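Local coordinates for protein Two-component system sensor histidine kinase (Bacteroides thetaiotaomicron, PDB 3OTT) that probably acts as a membrane-bound sensor histidine kinase and transcription regulator, with this extracellular propeller and sandwich part apparently sensing saccharides, at residues 570-575 with 611-616; 529-534 with 580-585; 329-334 with 605-610; 514-519 with 556-561. All blocks are in the same frame, centred on the assembly; numbering follows the deposited sequence.

In the fold
All four contacts lie in the second beta-propeller of the extracellular part and join neighbouring blades. Interactions 1 and 2 work on the two flanks of the blade 561-591; their centres are 13 Å apart, and Ile571 N to Ile582 O (2.7 Å) is a probable hydrogen bond between them. Interaction 3 lies beyond interaction 1, centres 14 Å apart, and joins the next pair of blades, which includes the one closed by the strand 310-313. Interaction 4 is at the opposite mouth of the propeller, its centre 31 Å from that of interaction 3. The bound hexatantalum dodecabromide is about 14 Å from the side chain of Glu608 in interaction 3.

Interaction 1 (570-575 with 611-616); sequences SIWVST and VYLGGA
The indole of Trp572 has Val611 over one face of its six-membered ring and Leu613 at its edge. Val611 CG2 sits 4.0 Å from the centroid of that ring, 16° off the normal, which makes a CH-pi contact. On the opposite face lies the end of Ile581, from the same blade as the tryptophan. This is packing between two blades of a beta-propeller. Strand 570-575 is second from the axis in one four-stranded blade. Strand 610-615 holds the same place in the next.

The backbones stay well apart: the nearest CA pair, Trp572 and Val611, is 9.6 Å apart. No hydrogen bond crosses, so side chains alone fill the gap. Trp572 has CG anti to its carbonyl carbon (chi1 -71°), and this sends the benzo end of the indole across to the other blade. Val611 comes from the opposite direction and applies both methyls to the ring. CG1 lies by CE3 and CZ3, CG2 by CH2 and CZ3. All three residues are buried. Phe604 and Leu602 of the innermost strand 601-605 continue the apolar layer beside Val611 and Leu613. The ring corner Trp572 CZ3 lies 3.7 Å from Val611 CG1 and 4.5 Å from Leu613 CD2.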
loop_
_atom_site.group_PDB
_atom_site.type_symbol
_atom_site.label_atom_id
_atom_site.label_comp_id
_atom_site.label_asym_id
_atom_site.label_seq_id
_atom_site.Cartn_x
_atom_site.Cartn_y
_atom_site.Cartn_z
ATOM N N SER B 570 25.921 3.510 -28.527
ATOM C CA SER B 570 26.413 2.586 -27.546
ATOM C C SER B 570 25.520 1.362 -27.393
ATOM O O SER B 570 24.352 1.358 -27.809
ATOM C CB SER B 570 26.525 3.318 -26.202
ATOM O OG SER B 570 27.408 4.432 -26.339
ATOM N N ILE B 571 26.071 0.332 -26.764
ATOM C CA ILE B 571 25.226 -0.652 -26.142
ATOM C C ILE B 571 25.309 -0.695 -24.601
ATOM O O ILE B 571 26.400 -0.715 -24.024
ATOM C CB ILE B 571 25.371 -2.051 -26.797
ATOM C CG1 ILE B 571 24.726 -3.072 -25.866
ATOM C CG2 ILE B 571 26.800 -2.417 -26.968
ATOM C CD1 ILE B 571 24.468 -4.408 -26.519
ATOM N N TRP B 572 24.148 -0.704 -23.929
ATOM C CA TRP B 572 24.123 -0.787 -22.453
ATOM C C TRP B 572 23.951 -2.218 -22.028
ATOM O O TRP B 572 23.094 -2.894 -22.526
ATOM C CB TRP B 572 22.994 0.061 -21.830
ATOM C CG TRP B 572 23.239 1.566 -21.920
ATOM C CD1 TRP B 572 23.947 2.231 -22.912
ATOM C CD2 TRP B 572 22.761 2.577 -21.019
ATOM N NE1 TRP B 572 23.955 3.595 -22.644
ATOM C CE2 TRP B 572 23.223 3.833 -21.509
ATOM C CE3 TRP B 572 21.966 2.556 -19.873
ATOM C CZ2 TRP B 572 22.952 5.039 -20.862
ATOM C CZ3 TRP B 572 21.686 3.785 -19.215
ATOM C CH2 TRP B 572 22.176 4.999 -19.726
ATOM N N VAL B 573 24.750 -2.643 -21.056
ATOM C CA VAL B 573 24.807 -4.036 -20.630
ATOM C C VAL B 573 24.713 -4.093 -19.118
ATOM O O VAL B 573 25.616 -3.639 -18.401
ATOM C CB VAL B 573 26.113 -4.720 -21.118
ATOM C CG1 VAL B 573 26.067 -6.256 -20.852
ATOM C CG2 VAL B 573 26.291 -4.505 -22.575
ATOM N N SER B 574 23.601 -4.629 -18.642
ATOM C CA SER B 574 23.348 -4.782 -17.225
ATOM C C SER B 574 23.787 -6.181 -16.803
ATOM O O SER B 574 23.455 -7.156 -17.474
ATOM C CB SER B 574 21.870 -4.611 -16.972
ATOM O OG SER B 574 21.637 -4.787 -15.605
ATOM N N THR B 575 24.591 -6.265 -15.749
ATOM C CA THR B 575 25.126 -7.522 -15.288
ATOM C C THR B 575 24.941 -7.573 -13.771
ATOM O O THR B 575 24.624 -6.569 -13.129
ATOM C CB THR B 575 26.666 -7.630 -15.451
ATOM O OG1 THR B 575 27.301 -6.711 -14.535
ATOM C CG2 THR B 575 27.141 -7.354 -16.866
ATOM N N VAL B 611 16.596 6.379 -20.610
ATOM C CA VAL B 611 16.703 4.919 -20.453
ATOM C C VAL B 611 16.006 4.458 -19.163
ATOM O O VAL B 611 16.228 5.012 -18.098
ATOM C CB VAL B 611 18.183 4.456 -20.446
ATOM C CG1 VAL B 611 18.290 2.906 -20.277
ATOM C CG2 VAL B 611 18.875 4.892 -21.720
ATOM N N TYR B 612 15.143 3.455 -19.293
ATOM C CA TYR B 612 14.449 2.817 -18.162
ATOM C C TYR B 612 15.200 1.563 -17.768
ATOM O O TYR B 612 15.539 0.733 -18.641
ATOM C CB TYR B 612 13.005 2.468 -18.536
ATOM C CG TYR B 612 12.214 3.735 -18.829
ATOM C CD1 TYR B 612 11.579 4.453 -17.809
ATOM C CD2 TYR B 612 12.131 4.235 -20.105
ATOM C CE1 TYR B 612 10.893 5.622 -18.072
ATOM C CE2 TYR B 612 11.401 5.435 -20.382
ATOM C CZ TYR B 612 10.820 6.113 -19.366
ATOM O OH TYR B 612 10.138 7.268 -19.656
ATOM N N LEU B 613 15.437 1.413 -16.466
ATOM C CA LEU B 613 16.227 0.294 -15.996
ATOM C C LEU B 613 15.362 -0.497 -15.001
ATOM O O LEU B 613 15.080 -0.034 -13.896
ATOM C CB LEU B 613 17.521 0.788 -15.379
ATOM C CG LEU B 613 18.444 1.635 -16.273
ATOM C CD1 LEU B 613 18.218 3.169 -16.141
ATOM C CD2 LEU B 613 19.912 1.294 -15.973
ATOM N N GLY B 614 14.880 -1.650 -15.418
ATOM C CA GLY B 614 13.829 -2.297 -14.633
ATOM C C GLY B 614 14.469 -3.272 -13.710
ATOM O O GLY B 614 15.472 -3.903 -14.047
ATOM N N GLY B 615 13.947 -3.342 -12.504
ATOM C CA GLY B 615 14.573 -4.124 -11.461
ATOM C C GLY B 615 13.544 -4.566 -10.466
ATOM O O GLY B 615 12.436 -4.891 -10.847
ATOM N N ALA B 616 13.930 -4.606 -9.183
ATOM C CA ALA B 616 13.092 -5.155 -8.135
ATOM C C ALA B 616 12.113 -4.098 -7.642
ATOM O O ALA B 616 12.525 -3.068 -7.113
ATOM C CB ALA B 616 13.972 -5.656 -6.980
#

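Interaction 2 (529-534 with 580-585); sequences LLWVGF and WIIDRK
Trp531 packs closely against the backbone of Arg584 and more loosely against Ile582. At the close end, Trp531 CZ2 is 3.7 Å from Arg584 O, which lies at the edge of the indole and in its plane. Trp531 CZ2 is also 3.8 Å from Arg584 CA and 4.0 Å from Arg584 CG. The benzo edge therefore rests on the turn that follows strand 578-583. At the loose end, Trp531 CZ3 is 4.3 Å from Ile582 CG2, and the methyl approaches the ring obliquely.

The contact joins two adjacent propeller blades. Strand 530-534 is second from the axis in its blade, and strand 578-583 is third in the next. The sequence LLWVGF resembles the Leu-Trp-Ile-Gly-Thr pattern of two component regulator propeller repeats.

The buried polar ends share one acid. Asp525 OD2 takes the hydrogen bond of Trp531 NE1 and forms a salt bridge with Arg584 NH1, which also pairs with Asp527. A bend at chi3 (-62°) turns the end of the arginine chain, whose NE is bonded to Lys568 O. Arg584 O is not left to the ring edge alone, since it accepts a hydrogen bond from Arg540 NH1.

Toward solvent the turn is held locally. Asp583 OD1 accepts from Lys585 N at 2.6 Å, an Asx turn with an N-H...O angle of 140°. The donor comes from above the carboxylate plane. Lys585 is exposed, and its side chain leaves the backbone in a direction away from strand 530-534.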
loop_
_atom_site.group_PDB
_atom_site.type_symbol
_atom_site.label_atom_id
_atom_site.label_comp_id
_atom_site.label_asym_id
_atom_site.label_seq_id
_atom_site.Cartn_x
_atom_site.Cartn_y
_atom_site.Cartn_z
ATOM N N LEU B 529 24.236 -4.991 -37.091
ATOM C CA LEU B 529 25.248 -5.929 -36.546
ATOM C C LEU B 529 24.629 -6.667 -35.399
ATOM O O LEU B 529 23.738 -6.131 -34.770
ATOM C CB LEU B 529 26.539 -5.226 -36.140
ATOM C CG LEU B 529 27.243 -4.649 -37.380
ATOM C CD1 LEU B 529 27.792 -3.273 -37.168
ATOM C CD2 LEU B 529 28.314 -5.555 -37.795
ATOM N N LEU B 530 25.045 -7.908 -35.153
ATOM C CA LEU B 530 24.500 -8.697 -34.018
ATOM C C LEU B 530 25.375 -8.620 -32.803
ATOM O O LEU B 530 26.578 -8.744 -32.895
ATOM C CB LEU B 530 24.401 -10.166 -34.380
ATOM C CG LEU B 530 23.155 -10.797 -34.987
ATOM C CD1 LEU B 530 22.418 -9.812 -35.784
ATOM C CD2 LEU B 530 23.548 -11.967 -35.854
ATOM N N TRP B 531 24.762 -8.538 -31.642
ATOM C CA TRP B 531 25.498 -8.544 -30.391
ATOM C C TRP B 531 25.105 -9.781 -29.589
ATOM O O TRP B 531 23.886 -10.013 -29.326
ATOM C CB TRP B 531 25.212 -7.240 -29.627
ATOM C CG TRP B 531 25.801 -6.036 -30.331
ATOM C CD1 TRP B 531 25.265 -5.370 -31.354
ATOM C CD2 TRP B 531 27.074 -5.430 -30.071
ATOM N NE1 TRP B 531 26.099 -4.335 -31.763
ATOM C CE2 TRP B 531 27.224 -4.362 -30.988
ATOM C CE3 TRP B 531 28.106 -5.686 -29.143
ATOM C CZ2 TRP B 531 28.346 -3.511 -30.985
ATOM C CZ3 TRP B 531 29.214 -4.869 -29.145
ATOM C CH2 TRP B 531 29.333 -3.784 -30.059
ATOM N N VAL B 532 26.118 -10.584 -29.228
ATOM C CA VAL B 532 25.933 -11.769 -28.396
ATOM C C VAL B 532 26.564 -11.571 -26.997
ATOM O O VAL B 532 27.714 -11.136 -26.846
ATOM C CB VAL B 532 26.515 -13.059 -29.062
ATOM C CG1 VAL B 532 26.108 -14.370 -28.243
ATOM C CG2 VAL B 532 26.026 -13.223 -30.519
ATOM N N GLY B 533 25.808 -11.891 -25.962
ATOM C CA GLY B 533 26.287 -11.704 -24.612
ATOM C C GLY B 533 26.649 -13.065 -24.089
ATOM O O GLY B 533 25.950 -14.064 -24.364
ATOM N N PHE B 534 27.770 -13.109 -23.385
ATOM C CA PHE B 534 28.173 -14.265 -22.632
ATOM C C PHE B 534 28.795 -13.800 -21.306
ATOM O O PHE B 534 28.954 -12.577 -21.040
ATOM C CB PHE B 534 29.165 -15.137 -23.441
ATOM C CG PHE B 534 30.345 -14.379 -24.019
ATOM C CD1 PHE B 534 31.502 -14.182 -23.272
ATOM C CD2 PHE B 534 30.318 -13.914 -25.335
ATOM C CE1 PHE B 534 32.614 -13.504 -23.803
ATOM C CE2 PHE B 534 31.435 -13.244 -25.899
ATOM C CZ PHE B 534 32.562 -13.023 -25.124
ATOM N N TRP B 580 27.606 -1.757 -17.688
ATOM C CA TRP B 580 28.642 -1.383 -18.666
ATOM C C TRP B 580 28.032 -0.760 -19.914
ATOM O O TRP B 580 27.016 -1.223 -20.403
ATOM C CB TRP B 580 29.476 -2.614 -19.067
ATOM C CG TRP B 580 30.182 -3.197 -17.890
ATOM C CD1 TRP B 580 29.616 -3.873 -16.835
ATOM C CD2 TRP B 580 31.576 -3.094 -17.599
ATOM N NE1 TRP B 580 30.574 -4.195 -15.917
ATOM C CE2 TRP B 580 31.791 -3.743 -16.366
ATOM C CE3 TRP B 580 32.662 -2.518 -18.267
ATOM C CZ2 TRP B 580 33.049 -3.854 -15.796
ATOM C CZ3 TRP B 580 33.913 -2.615 -17.713
ATOM C CH2 TRP B 580 34.102 -3.286 -16.482
ATOM N N ILE B 581 28.685 0.271 -20.415
ATOM C CA ILE B 581 28.352 0.921 -21.655
ATOM C C ILE B 581 29.502 0.703 -22.669
ATOM O O ILE B 581 30.660 1.009 -22.378
ATOM C CB ILE B 581 28.206 2.427 -21.402
ATOM C CG1 ILE B 581 27.100 2.678 -20.365
ATOM C CG2 ILE B 581 28.009 3.216 -22.755
ATOM C CD1 ILE B 581 26.736 4.214 -20.182
ATOM N N ILE B 582 29.160 0.224 -23.864
ATOM C CA ILE B 582 30.156 -0.212 -24.844
ATOM C C ILE B 582 29.899 0.505 -26.143
ATOM O O ILE B 582 28.778 0.479 -26.662
ATOM C CB ILE B 582 30.031 -1.735 -25.124
ATOM C CG1 ILE B 582 30.194 -2.545 -23.830
ATOM C CG2 ILE B 582 30.996 -2.214 -26.199
ATOM C CD1 ILE B 582 29.674 -4.004 -24.003
ATOM N N ASP B 583 30.942 1.095 -26.702
ATOM C CA ASP B 583 30.761 1.877 -27.912
ATOM C C ASP B 583 30.578 0.930 -29.076
ATOM O O ASP B 583 31.340 -0.002 -29.222
ATOM C CB ASP B 583 31.964 2.790 -28.161
ATOM C CG ASP B 583 31.888 3.489 -29.532
ATOM O OD1 ASP B 583 32.157 2.857 -30.583
ATOM O OD2 ASP B 583 31.523 4.678 -29.550
ATOM N N ARG B 584 29.580 1.173 -29.911
ATOM C CA ARG B 584 29.257 0.221 -30.962
ATOM C C ARG B 584 30.331 0.077 -32.062
ATOM O O ARG B 584 30.375 -0.951 -32.735
ATOM C CB ARG B 584 27.887 0.504 -31.559
ATOM C CG ARG B 584 26.744 0.128 -30.595
ATOM C CD ARG B 584 25.370 0.075 -31.325
ATOM N NE ARG B 584 24.901 1.329 -31.935
ATOM C CZ ARG B 584 24.877 1.593 -33.256
ATOM N NH1 ARG B 584 25.317 0.713 -34.145
ATOM N NH2 ARG B 584 24.413 2.758 -33.711
ATOM N N LYS B 585 31.179 1.088 -32.243
ATOM C CA LYS B 585 32.194 1.024 -33.310
ATOM C C LYS B 585 33.563 0.578 -32.775
ATOM O O LYS B 585 34.157 -0.347 -33.345
ATOM C CB LYS B 585 32.261 2.320 -34.167
ATOM C CG LYS B 585 30.986 2.555 -35.061
ATOM C CD LYS B 585 31.185 3.733 -36.113
ATOM C CE LYS B 585 30.968 5.199 -35.571
ATOM N NZ LYS B 585 31.659 6.337 -36.389
#

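Interaction 3 (329-334 with 605-610); sequences LFRDSK and DPKEDC
The salt bridge from Arg331 NH1 to Asp605 OD2, 3.0 Å long, is the shortest polar approach between the two segments. The guanidinium and carboxylate planes stand 86° apart, so the two groups do not pair flat and side by side. One nitrogen meets one oxygen, while Asp605 OD1 is farther from Arg331 NH1, at 3.6 Å. The arginine chain is extended from CG to NE, and CG lies anti to the backbone N (chi1 -164°). This carries the guanidinium from the end of its strand to the neighbouring hairpin. Arg331 NE is bonded to Gly335 O, which helps fix the rotation of the group.

Arg331 ends the innermost strand 326-331 of one propeller blade. The segment 605-610 is the turn between the first two strands of the blade next to it, the one completed by strand 310-313. Asp609 and Cys610 both face Asp605, giving a G1 beta bulge. Asp609 takes the left-handed conformation that this position needs. The bond from Asp605 N to Cys610 O, 2.9 Å, closes the turn.

Asp605 is buried, and Tyr337 touches both it and Arg331. The outer side is more exposed. There the aliphatic part of Lys607 crosses the arginine at about a right angle, with CD 3.6 Å from Arg331 NH1. A bend at chi4 leaves Lys607 NZ 5.5 Å from Arg331 NH1. Glu608 OE2 lies 4.2 Å from Arg331 NH2, longer than a salt bridge, and may balance some of the positive charge.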
loop_
_atom_site.group_PDB
_atom_site.type_symbol
_atom_site.label_atom_id
_atom_site.label_comp_id
_atom_site.label_asym_id
_atom_site.label_seq_id
_atom_site.Cartn_x
_atom_site.Cartn_y
_atom_site.Cartn_z
ATOM N N LEU B 329 10.377 -4.196 -20.564
ATOM C CA LEU B 329 9.904 -2.831 -20.630
ATOM C C LEU B 329 9.712 -2.533 -22.115
ATOM O O LEU B 329 10.491 -2.999 -22.986
ATOM C CB LEU B 329 10.939 -1.911 -20.033
ATOM C CG LEU B 329 11.513 -2.354 -18.678
ATOM C CD1 LEU B 329 12.712 -1.498 -18.328
ATOM C CD2 LEU B 329 10.464 -2.307 -17.547
ATOM N N PHE B 330 8.615 -1.833 -22.402
ATOM C CA PHE B 330 8.223 -1.498 -23.741
ATOM C C PHE B 330 7.292 -0.306 -23.702
ATOM O O PHE B 330 6.495 -0.149 -22.797
ATOM C CB PHE B 330 7.549 -2.695 -24.411
ATOM C CG PHE B 330 7.379 -2.531 -25.907
ATOM C CD1 PHE B 330 8.452 -2.773 -26.775
ATOM C CD2 PHE B 330 6.127 -2.126 -26.451
ATOM C CE1 PHE B 330 8.284 -2.610 -28.191
ATOM C CE2 PHE B 330 5.949 -1.947 -27.834
ATOM C CZ PHE B 330 7.026 -2.169 -28.706
ATOM N N ARG B 331 7.421 0.568 -24.663
ATOM C CA ARG B 331 6.462 1.661 -24.834
ATOM C C ARG B 331 5.894 1.531 -26.268
ATOM O O ARG B 331 6.649 1.467 -27.234
ATOM C CB ARG B 331 7.169 3.017 -24.662
ATOM C CG ARG B 331 6.214 4.170 -24.440
ATOM C CD ARG B 331 6.820 5.480 -24.725
ATOM N NE ARG B 331 5.935 6.539 -24.280
ATOM C CZ ARG B 331 6.134 7.824 -24.587
ATOM N NH1 ARG B 331 7.177 8.136 -25.340
ATOM N NH2 ARG B 331 5.311 8.781 -24.157
ATOM N N ASP B 332 4.565 1.480 -26.412
ATOM C CA ASP B 332 4.001 1.242 -27.715
ATOM C C ASP B 332 3.866 2.487 -28.595
ATOM O O ASP B 332 4.062 3.615 -28.140
ATOM C CB ASP B 332 2.702 0.423 -27.639
ATOM C CG ASP B 332 1.581 1.175 -27.047
ATOM O OD1 ASP B 332 1.640 2.425 -26.973
ATOM O OD2 ASP B 332 0.616 0.493 -26.635
ATOM N N SER B 333 3.527 2.248 -29.854
ATOM C CA SER B 333 3.287 3.303 -30.824
ATOM C C SER B 333 2.203 4.303 -30.348
ATOM O O SER B 333 2.368 5.455 -30.605
ATOM C CB SER B 333 3.030 2.726 -32.231
ATOM O OG SER B 333 1.790 2.020 -32.262
ATOM N N LYS B 334 1.165 3.894 -29.598
ATOM C CA LYS B 334 0.245 4.864 -28.958
ATOM C C LYS B 334 0.776 5.595 -27.650
ATOM O O LYS B 334 0.087 6.459 -27.103
ATOM C CB LYS B 334 -1.111 4.252 -28.624
ATOM C CG LYS B 334 -1.872 3.509 -29.717
ATOM C CD LYS B 334 -2.686 2.338 -29.079
ATOM C CE LYS B 334 -3.794 1.803 -29.994
ATOM N NZ LYS B 334 -3.235 1.118 -31.197
ATOM N N ASP B 605 14.033 4.935 -24.673
ATOM C CA ASP B 605 12.953 5.718 -25.319
ATOM C C ASP B 605 13.541 6.898 -26.106
ATOM O O ASP B 605 13.962 7.887 -25.509
ATOM C CB ASP B 605 11.918 6.253 -24.313
ATOM C CG ASP B 605 10.630 6.853 -25.021
ATOM O OD1 ASP B 605 10.274 6.483 -26.186
ATOM O OD2 ASP B 605 9.950 7.679 -24.370
ATOM N N PRO B 606 13.572 6.792 -27.445
ATOM C CA PRO B 606 14.194 7.834 -28.262
ATOM C C PRO B 606 13.464 9.172 -28.163
ATOM O O PRO B 606 14.114 10.204 -28.222
ATOM C CB PRO B 606 14.114 7.275 -29.697
ATOM C CG PRO B 606 13.879 5.854 -29.568
ATOM C CD PRO B 606 13.097 5.670 -28.270
ATOM N N LYS B 607 12.139 9.154 -28.001
ATOM C CA LYS B 607 11.356 10.399 -27.841
ATOM C C LYS B 607 11.781 11.203 -26.607
ATOM O O LYS B 607 12.011 12.415 -26.686
ATOM C CB LYS B 607 9.844 10.113 -27.764
ATOM C CG LYS B 607 9.193 9.562 -29.041
ATOM C CD LYS B 607 7.744 9.093 -28.751
ATOM C CE LYS B 607 6.871 9.073 -30.025
ATOM N NZ LYS B 607 7.043 7.805 -30.807
ATOM N N GLU B 608 11.877 10.545 -25.458
ATOM C CA GLU B 608 12.187 11.298 -24.236
ATOM C C GLU B 608 13.684 11.413 -23.994
ATOM O O GLU B 608 14.106 11.886 -22.944
ATOM C CB GLU B 608 11.492 10.680 -23.014
ATOM C CG GLU B 608 9.974 10.555 -23.126
ATOM C CD GLU B 608 9.225 11.876 -23.060
ATOM O OE1 GLU B 608 9.772 12.875 -22.497
ATOM O OE2 GLU B 608 8.066 11.904 -23.577
ATOM N N ASP B 609 14.480 10.935 -24.952
ATOM C CA ASP B 609 15.921 10.732 -24.754
ATOM C C ASP B 609 16.292 10.207 -23.336
ATOM O O ASP B 609 17.057 10.846 -22.588
ATOM C CB ASP B 609 16.658 12.039 -25.072
ATOM C CG ASP B 609 18.153 11.848 -25.226
ATOM O OD1 ASP B 609 18.601 10.678 -25.177
ATOM O OD2 ASP B 609 18.870 12.884 -25.376
ATOM N N CYS B 610 15.713 9.079 -22.943
ATOM C CA CYS B 610 16.072 8.506 -21.661
ATOM C C CYS B 610 16.029 6.973 -21.658
ATOM O O CYS B 610 15.524 6.354 -22.589
ATOM C CB CYS B 610 15.179 9.083 -20.587
ATOM S SG CYS B 610 13.553 8.493 -20.791
#

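Interaction 4 (514-519 with 556-561); sequences TGEKSP and FSNNEI
Two surface loops of the propeller meet here. Each runs from the outermost strand of one blade to the innermost strand of the next: the segment 514-519 leads into strand 519-524 and the segment 556-561 into strand 561-567. They lie side by side on one mouth of the propeller, with the CA atoms of Glu516 and Asn558 7.6 Å apart.

Glu516 reaches across with one carboxylate oxygen. Glu516 OE2 is 3.1 Å from Ser557 OG and 4.1 Å from Asn558 OD1. CG of Glu516 sits between the backbone N and the carbonyl carbon (chi1 65°), and the chain beyond it is extended, so the carboxylate is carried toward the other loop. The side chains of Glu516 and Asn558 cross at about a right angle, yet the carboxylate and amide planes are only 30° apart.

The loop of Glu516 is held by its own backbone. Lys517 N bonds to Thr514 O at 2.9 Å, and Ser518 N bonds to Gly515 O at 3.1 Å. Deeper down, Asn520 ND2 bonds to Ile561 O and ties the bases of the two loops together. Close by, Glu560 packs on Lys132 of the second subunit.

Glu516, Ser557 and Asn558 are all exposed, and their contact is small and polar. With water to compete for the same oxygens, it probably adds little to holding the loops together.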
loop_
_atom_site.group_PDB
_atom_site.type_symbol
_atom_site.label_atom_id
_atom_site.label_comp_id
_atom_site.label_asym_id
_atom_site.label_seq_id
_atom_site.Cartn_x
_atom_site.Cartn_y
_atom_site.Cartn_z
ATOM N N THR B 514 31.386 -21.140 -26.441
ATOM C CA THR B 514 31.324 -22.528 -26.002
ATOM C C THR B 514 31.957 -22.611 -24.598
ATOM O O THR B 514 32.801 -21.772 -24.264
ATOM C CB THR B 514 32.081 -23.436 -27.008
ATOM O OG1 THR B 514 31.901 -24.809 -26.690
ATOM C CG2 THR B 514 33.525 -23.176 -26.980
ATOM N N GLY B 515 31.536 -23.602 -23.798
ATOM C CA GLY B 515 32.000 -23.765 -22.408
ATOM C C GLY B 515 31.683 -22.515 -21.609
ATOM O O GLY B 515 30.520 -22.098 -21.520
ATOM N N GLU B 516 32.709 -21.879 -21.084
ATOM C CA GLU B 516 32.492 -20.696 -20.266
ATOM C C GLU B 516 31.961 -19.511 -21.118
ATOM O O GLU B 516 31.383 -18.566 -20.595
ATOM C CB GLU B 516 33.756 -20.312 -19.429
ATOM C CG GLU B 516 34.975 -19.874 -20.238
ATOM C CD GLU B 516 36.168 -19.454 -19.360
ATOM O OE1 GLU B 516 37.198 -20.168 -19.391
ATOM O OE2 GLU B 516 36.087 -18.418 -18.638
ATOM N N LYS B 517 32.129 -19.591 -22.432
ATOM C CA LYS B 517 31.632 -18.510 -23.269
ATOM C C LYS B 517 30.308 -18.849 -23.965
ATOM O O LYS B 517 29.975 -18.289 -25.002
ATOM C CB LYS B 517 32.720 -17.999 -24.230
ATOM C CG LYS B 517 33.796 -17.254 -23.488
ATOM C CD LYS B 517 35.020 -17.049 -24.314
ATOM C CE LYS B 517 34.820 -15.919 -25.284
ATOM N NZ LYS B 517 36.114 -15.219 -25.510
ATOM N N SER B 518 29.589 -19.796 -23.384
ATOM C CA SER B 518 28.252 -20.151 -23.848
ATOM C C SER B 518 27.336 -18.906 -23.822
ATOM O O SER B 518 27.248 -18.235 -22.810
ATOM C CB SER B 518 27.678 -21.267 -22.993
ATOM O OG SER B 518 26.347 -21.513 -23.350
ATOM N N PRO B 519 26.693 -18.588 -24.943
ATOM C CA PRO B 519 25.930 -17.326 -25.076
ATOM C C PRO B 519 24.643 -17.352 -24.305
ATOM O O PRO B 519 24.054 -18.404 -24.164
ATOM C CB PRO B 519 25.601 -17.234 -26.594
ATOM C CG PRO B 519 25.834 -18.607 -27.172
ATOM C CD PRO B 519 26.635 -19.433 -26.170
ATOM N N PHE B 556 34.134 -10.289 -12.458
ATOM C CA PHE B 556 34.917 -11.488 -12.743
ATOM C C PHE B 556 34.750 -11.951 -14.222
ATOM O O PHE B 556 33.999 -11.338 -15.017
ATOM C CB PHE B 556 34.527 -12.599 -11.738
ATOM C CG PHE B 556 34.772 -12.231 -10.267
ATOM C CD1 PHE B 556 36.086 -12.047 -9.774
ATOM C CD2 PHE B 556 33.690 -12.101 -9.371
ATOM C CE1 PHE B 556 36.330 -11.717 -8.410
ATOM C CE2 PHE B 556 33.912 -11.775 -8.000
ATOM C CZ PHE B 556 35.244 -11.582 -7.519
ATOM N N SER B 557 35.482 -13.006 -14.588
ATOM C CA SER B 557 35.314 -13.698 -15.874
ATOM C C SER B 557 33.915 -14.351 -15.952
ATOM O O SER B 557 33.248 -14.329 -17.004
ATOM C CB SER B 557 36.436 -14.739 -16.044
ATOM O OG SER B 557 36.030 -15.882 -16.779
ATOM N N ASN B 558 33.478 -14.916 -14.823
ATOM C CA ASN B 558 32.163 -15.551 -14.711
ATOM C C ASN B 558 31.231 -14.520 -14.054
ATOM O O ASN B 558 31.025 -14.533 -12.826
ATOM C CB ASN B 558 32.268 -16.884 -13.922
ATOM C CG ASN B 558 33.337 -17.880 -14.530
ATOM O OD1 ASN B 558 33.230 -18.300 -15.706
ATOM N ND2 ASN B 558 34.347 -18.256 -13.715
ATOM N N ASN B 559 30.730 -13.600 -14.897
ATOM C CA ASN B 559 29.965 -12.410 -14.504
ATOM C C ASN B 559 28.769 -12.263 -15.443
ATOM O O ASN B 559 28.919 -11.860 -16.581
ATOM C CB ASN B 559 30.861 -11.165 -14.571
ATOM C CG ASN B 559 30.069 -9.866 -14.516
ATOM O OD1 ASN B 559 29.096 -9.766 -13.766
ATOM N ND2 ASN B 559 30.479 -8.862 -15.308
ATOM N N GLU B 560 27.588 -12.588 -14.950
ATOM C CA GLU B 560 26.429 -12.813 -15.777
ATOM C C GLU B 560 25.795 -11.563 -16.374
ATOM O O GLU B 560 25.590 -10.568 -15.716
ATOM C CB GLU B 560 25.360 -13.527 -14.976
ATOM C CG GLU B 560 25.827 -14.728 -14.114
ATOM C CD GLU B 560 24.684 -15.277 -13.239
ATOM O OE1 GLU B 560 23.506 -14.862 -13.463
ATOM O OE2 GLU B 560 24.966 -16.118 -12.339
ATOM N N ILE B 561 25.438 -11.655 -17.632
ATOM C CA ILE B 561 24.717 -10.571 -18.308
ATOM C C ILE B 561 23.211 -10.741 -18.101
ATOM O O ILE B 561 22.668 -11.814 -18.393
ATOM C CB ILE B 561 25.043 -10.542 -19.815
ATOM C CG1 ILE B 561 26.531 -10.174 -20.020
ATOM C CG2 ILE B 561 24.153 -9.592 -20.508
ATOM C CD1 ILE B 561 26.897 -9.862 -21.438
#